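Long-range contact in Ycf48-like protein (PDB 5OJ5), which probably assists early assembly of photosystem II and replacement of photodamaged D1, and binds the C-terminal prepropeptide of D1: residues I39-A49 and W302-V311. Numbering follows the deposited sequence. Where two conformers were deposited one is given.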
loop_
_atom_site.group_PDB
_atom_site.type_symbol
_atom_site.label_atom_id
_atom_site.label_comp_id
_atom_site.label_asym_id
_atom_site.label_seq_id
_atom_site.Cartn_x
_atom_site.Cartn_y
_atom_site.Cartn_z
ATOM N N ILE A 39 -24.282 -2.255 -10.967
ATOM C CA ILE A 39 -23.538 -1.540 -11.996
ATOM C C ILE A 39 -23.144 -2.545 -13.056
ATOM O O ILE A 39 -23.240 -3.770 -12.821
ATOM C CB ILE A 39 -22.331 -0.803 -11.406
ATOM C CG1 ILE A 39 -21.275 -1.770 -10.851
ATOM C CG2 ILE A 39 -22.799 0.169 -10.332
ATOM C CD1 ILE A 39 -20.031 -1.053 -10.456
ATOM N N PRO A 40 -22.746 -2.094 -14.248
ATOM C CA PRO A 40 -22.407 -3.053 -15.295
ATOM C C PRO A 40 -21.228 -3.913 -14.879
ATOM O O PRO A 40 -20.363 -3.481 -14.112
ATOM C CB PRO A 40 -22.069 -2.169 -16.507
ATOM C CG PRO A 40 -22.703 -0.869 -16.233
ATOM C CD PRO A 40 -22.640 -0.694 -14.737
ATOM N N ALA A 41 -21.223 -5.141 -15.394
ATOM C CA ALA A 41 -20.128 -6.070 -15.193
ATOM C C ALA A 41 -19.062 -5.836 -16.247
ATOM O O ALA A 41 -19.376 -5.789 -17.442
ATOM C CB ALA A 41 -20.634 -7.502 -15.316
ATOM N N LEU A 42 -17.811 -5.789 -15.804
ATOM C CA LEU A 42 -16.680 -5.683 -16.706
ATOM C C LEU A 42 -16.668 -6.844 -17.688
ATOM O O LEU A 42 -17.058 -7.961 -17.350
ATOM C CB LEU A 42 -15.408 -5.729 -15.850
ATOM C CG LEU A 42 -14.089 -5.136 -16.311
ATOM C CD1 LEU A 42 -14.242 -3.664 -16.636
ATOM C CD2 LEU A 42 -13.049 -5.381 -15.221
ATOM N N ASP A 43 -16.138 -6.585 -18.879
ATOM C CA ASP A 43 -16.097 -7.569 -19.959
ATOM C C ASP A 43 -14.953 -8.564 -19.858
ATOM O O ASP A 43 -15.015 -9.614 -20.513
ATOM C CB ASP A 43 -16.025 -6.881 -21.324
ATOM C CG ASP A 43 -17.355 -6.345 -21.782
ATOM O OD1 ASP A 43 -18.387 -6.665 -21.156
ATOM O OD2 ASP A 43 -17.357 -5.626 -22.804
ATOM N N TYR A 44 -13.920 -8.269 -19.075
ATOM C CA TYR A 44 -12.789 -9.183 -18.950
ATOM C C TYR A 44 -12.272 -9.096 -17.525
ATOM O O TYR A 44 -12.152 -8.001 -16.979
ATOM C CB TYR A 44 -11.638 -8.808 -19.903
ATOM C CG TYR A 44 -10.312 -9.588 -19.657
ATOM C CD1 TYR A 44 -10.194 -10.963 -19.901
ATOM C CD2 TYR A 44 -9.196 -8.949 -19.124
ATOM C CE1 TYR A 44 -8.995 -11.648 -19.667
ATOM C CE2 TYR A 44 -7.998 -9.630 -18.884
ATOM C CZ TYR A 44 -7.920 -10.969 -19.135
ATOM O OH TYR A 44 -6.742 -11.659 -18.899
ATOM N N ASN A 45 -11.995 -10.244 -16.926
ATOM C CA ASN A 45 -11.409 -10.278 -15.600
ATOM C C ASN A 45 -9.920 -10.578 -15.738
ATOM O O ASN A 45 -9.560 -11.727 -16.048
ATOM C CB ASN A 45 -12.052 -11.366 -14.767
ATOM C CG ASN A 45 -11.239 -11.596 -13.492
ATOM O OD1 ASN A 45 -10.699 -10.637 -12.902
ATOM N ND2 ASN A 45 -11.056 -12.844 -13.112
ATOM N N PRO A 46 -9.025 -9.620 -15.473
ATOM C CA PRO A 46 -7.592 -9.858 -15.608
ATOM C C PRO A 46 -6.977 -10.461 -14.358
ATOM O O PRO A 46 -5.782 -10.749 -14.335
ATOM C CB PRO A 46 -7.043 -8.443 -15.833
ATOM C CG PRO A 46 -7.974 -7.557 -15.047
ATOM C CD PRO A 46 -9.325 -8.201 -15.174
ATOM N N TRP A 47 -7.731 -10.685 -13.308
ATOM C CA TRP A 47 -7.148 -11.054 -12.026
ATOM C C TRP A 47 -7.250 -12.548 -11.796
ATOM O O TRP A 47 -8.345 -13.111 -11.774
ATOM C CB TRP A 47 -7.835 -10.283 -10.910
ATOM C CG TRP A 47 -7.606 -8.810 -10.990
ATOM C CD1 TRP A 47 -8.489 -7.857 -11.430
ATOM C CD2 TRP A 47 -6.419 -8.101 -10.646
ATOM N NE1 TRP A 47 -7.935 -6.615 -11.376
ATOM C CE2 TRP A 47 -6.661 -6.725 -10.898
ATOM C CE3 TRP A 47 -5.178 -8.486 -10.112
ATOM C CZ2 TRP A 47 -5.702 -5.738 -10.627
ATOM C CZ3 TRP A 47 -4.234 -7.507 -9.841
ATOM C CH2 TRP A 47 -4.509 -6.141 -10.096
ATOM N N GLU A 48 -6.124 -13.181 -11.594
ATOM C CA GLU A 48 -6.100 -14.599 -11.252
ATOM C C GLU A 48 -5.827 -14.770 -9.763
ATOM O O GLU A 48 -4.889 -14.188 -9.227
ATOM C CB GLU A 48 -5.053 -15.305 -12.092
ATOM C CG GLU A 48 -3.606 -15.067 -11.847
ATOM C CD GLU A 48 -2.746 -16.185 -12.445
ATOM O OE1 GLU A 48 -1.595 -16.350 -11.973
ATOM O OE2 GLU A 48 -3.218 -16.911 -13.375
ATOM N N ALA A 49 -6.615 -15.574 -9.085
ATOM C CA ALA A 49 -6.448 -15.807 -7.662
ATOM C C ALA A 49 -5.357 -16.845 -7.431
ATOM O O ALA A 49 -5.317 -17.876 -8.092
ATOM C CB ALA A 49 -7.746 -16.277 -7.012
ATOM N N TRP A 302 -17.886 3.372 -13.139
ATOM C CA TRP A 302 -17.290 2.143 -12.655
ATOM C C TRP A 302 -18.083 0.947 -13.138
ATOM O O TRP A 302 -19.301 0.990 -13.301
ATOM C CB TRP A 302 -17.294 2.145 -11.097
ATOM C CG TRP A 302 -16.387 3.240 -10.567
ATOM C CD1 TRP A 302 -16.717 4.547 -10.359
ATOM C CD2 TRP A 302 -14.997 3.105 -10.240
ATOM N NE1 TRP A 302 -15.606 5.227 -9.904
ATOM C CE2 TRP A 302 -14.545 4.375 -9.839
ATOM C CE3 TRP A 302 -14.084 2.050 -10.274
ATOM C CZ2 TRP A 302 -13.243 4.604 -9.446
ATOM C CZ3 TRP A 302 -12.784 2.281 -9.891
ATOM C CH2 TRP A 302 -12.368 3.551 -9.482
ATOM N N GLN A 303 -17.370 -0.144 -13.299
ATOM C CA GLN A 303 -17.947 -1.424 -13.597
ATOM C C GLN A 303 -17.360 -2.417 -12.607
ATOM O O GLN A 303 -16.255 -2.227 -12.076
ATOM C CB GLN A 303 -17.640 -1.834 -15.036
ATOM C CG GLN A 303 -18.334 -0.905 -16.041
ATOM C CD GLN A 303 -18.158 -1.293 -17.499
ATOM O OE1 GLN A 303 -17.320 -2.133 -17.836
ATOM N NE2 GLN A 303 -19.009 -0.716 -18.379
ATOM N N GLN A 304 -18.098 -3.470 -12.342
ATOM C CA GLN A 304 -17.689 -4.422 -11.328
ATOM C C GLN A 304 -17.032 -5.647 -11.961
ATOM O O GLN A 304 -17.515 -6.165 -12.968
ATOM C CB GLN A 304 -18.867 -4.885 -10.468
ATOM C CG GLN A 304 -18.457 -5.858 -9.396
ATOM C CD GLN A 304 -19.468 -5.999 -8.303
ATOM O OE1 GLN A 304 -20.640 -5.655 -8.471
ATOM N NE2 GLN A 304 -19.027 -6.513 -7.169
ATOM N N ASP A 305 -15.936 -6.122 -11.361
ATOM C CA ASP A 305 -15.345 -7.407 -11.741
ATOM C C ASP A 305 -16.094 -8.489 -10.979
ATOM O O ASP A 305 -15.803 -8.771 -9.810
ATOM C CB ASP A 305 -13.865 -7.407 -11.416
ATOM C CG ASP A 305 -13.166 -8.638 -11.918
ATOM O OD1 ASP A 305 -13.784 -9.700 -12.065
ATOM O OD2 ASP A 305 -11.928 -8.540 -12.132
ATOM N N VAL A 306 -17.085 -9.080 -11.642
ATOM C CA VAL A 306 -17.980 -9.970 -10.924
ATOM C C VAL A 306 -17.317 -11.305 -10.624
ATOM O O VAL A 306 -17.749 -12.002 -9.693
ATOM C CB VAL A 306 -19.341 -10.161 -11.640
ATOM C CG1 VAL A 306 -20.069 -8.789 -11.701
ATOM C CG2 VAL A 306 -19.175 -10.785 -13.027
ATOM N N ASP A 307 -16.303 -11.709 -11.401
ATOM C CA ASP A 307 -15.714 -13.026 -11.179
ATOM C C ASP A 307 -15.087 -13.119 -9.825
ATOM O O ASP A 307 -15.116 -14.185 -9.211
ATOM C CB ASP A 307 -14.656 -13.352 -12.215
ATOM C CG ASP A 307 -15.244 -13.415 -13.582
ATOM O OD1 ASP A 307 -15.618 -14.485 -14.078
ATOM O OD2 ASP A 307 -15.438 -12.318 -14.129
ATOM N N VAL A 308 -14.524 -12.016 -9.334
ATOM C CA VAL A 308 -13.802 -12.136 -8.078
ATOM C C VAL A 308 -14.728 -12.034 -6.885
ATOM O O VAL A 308 -14.252 -12.195 -5.745
ATOM C CB VAL A 308 -12.617 -11.153 -7.956
ATOM C CG1 VAL A 308 -11.637 -11.337 -9.087
ATOM C CG2 VAL A 308 -13.118 -9.748 -7.890
ATOM N N LYS A 309 -16.032 -11.773 -7.103
ATOM C CA LYS A 309 -16.971 -11.793 -5.989
ATOM C C LYS A 309 -16.987 -13.152 -5.316
ATOM O O LYS A 309 -17.381 -13.254 -4.155
ATOM C CB LYS A 309 -18.412 -11.515 -6.459
ATOM C CG LYS A 309 -18.685 -10.095 -6.850
ATOM C CD LYS A 309 -20.119 -9.869 -7.338
ATOM C CE LYS A 309 -21.149 -10.008 -6.210
ATOM N NZ LYS A 309 -22.527 -9.634 -6.682
ATOM N N LYS A 310 -16.576 -14.198 -6.027
ATOM C CA LYS A 310 -16.543 -15.536 -5.476
ATOM C C LYS A 310 -15.363 -15.760 -4.535
ATOM O O LYS A 310 -15.340 -16.796 -3.868
ATOM C CB LYS A 310 -16.514 -16.526 -6.632
ATOM C CG LYS A 310 -17.777 -16.504 -7.507
ATOM C CD LYS A 310 -17.544 -17.194 -8.847
ATOM C CE LYS A 310 -17.073 -18.634 -8.612
ATOM N NZ LYS A 310 -15.590 -18.631 -8.657
ATOM N N VAL A 311 -14.399 -14.842 -4.446
ATOM C CA VAL A 311 -13.195 -15.045 -3.640
ATOM C C VAL A 311 -13.508 -14.639 -2.200
ATOM O O VAL A 311 -13.834 -13.466 -1.961
ATOM C CB VAL A 311 -11.990 -14.261 -4.187
ATOM C CG1 VAL A 311 -10.709 -14.449 -3.318
ATOM C CG2 VAL A 311 -11.695 -14.622 -5.641
HETATM O O HOH W 1 -15.616 -3.748 -19.699
#
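A single parallel beta bridge joins Ala-41 to Gln-304 where the chain's N-terminal lead-in runs along the outermost strand, 303-304, of one propeller blade. Both bonds use the backbone of Gln-304: its N donates to Pro-40 O (2.9 Å), and its O accepts from Leu-42 N (2.9 Å). Pro-40 can lack an N-H, since only its carbonyl is used. The Ile-39 CD1 methyl lies against the bridged backbone, 3.6 Å from Trp-302 O, its side chain crossing that of Gln-304 at about a right angle; a branched apolar residue suits this place, for it also packs on Leu-265. A water accepts from Asp-43 N and donates to Gln-303 OE1, which the long, extended glutamine carries out to it.

Residues 47-51 then become the outer strand of the next blade, beside strand 334-338, so that both chain ends build one blade: the Velcro closure of a beta-propeller. Asn-45 suits the turn into it because one amide serves Trp-47 twice: with CG anti to the backbone N (chi1 168°), OD1 accepts from Trp-47 N (3.0 Å), an Asx turn, while ND2 donates to Trp-47 O. Asp-305 OD2 comes within 2.5 Å of Asn-45 OD1, carboxylate and amide planes 69° apart, and meets the Trp-47 ring in plane at its CD1 edge (3.6 Å). Val-308 CG1 packs against Trp-47 CB.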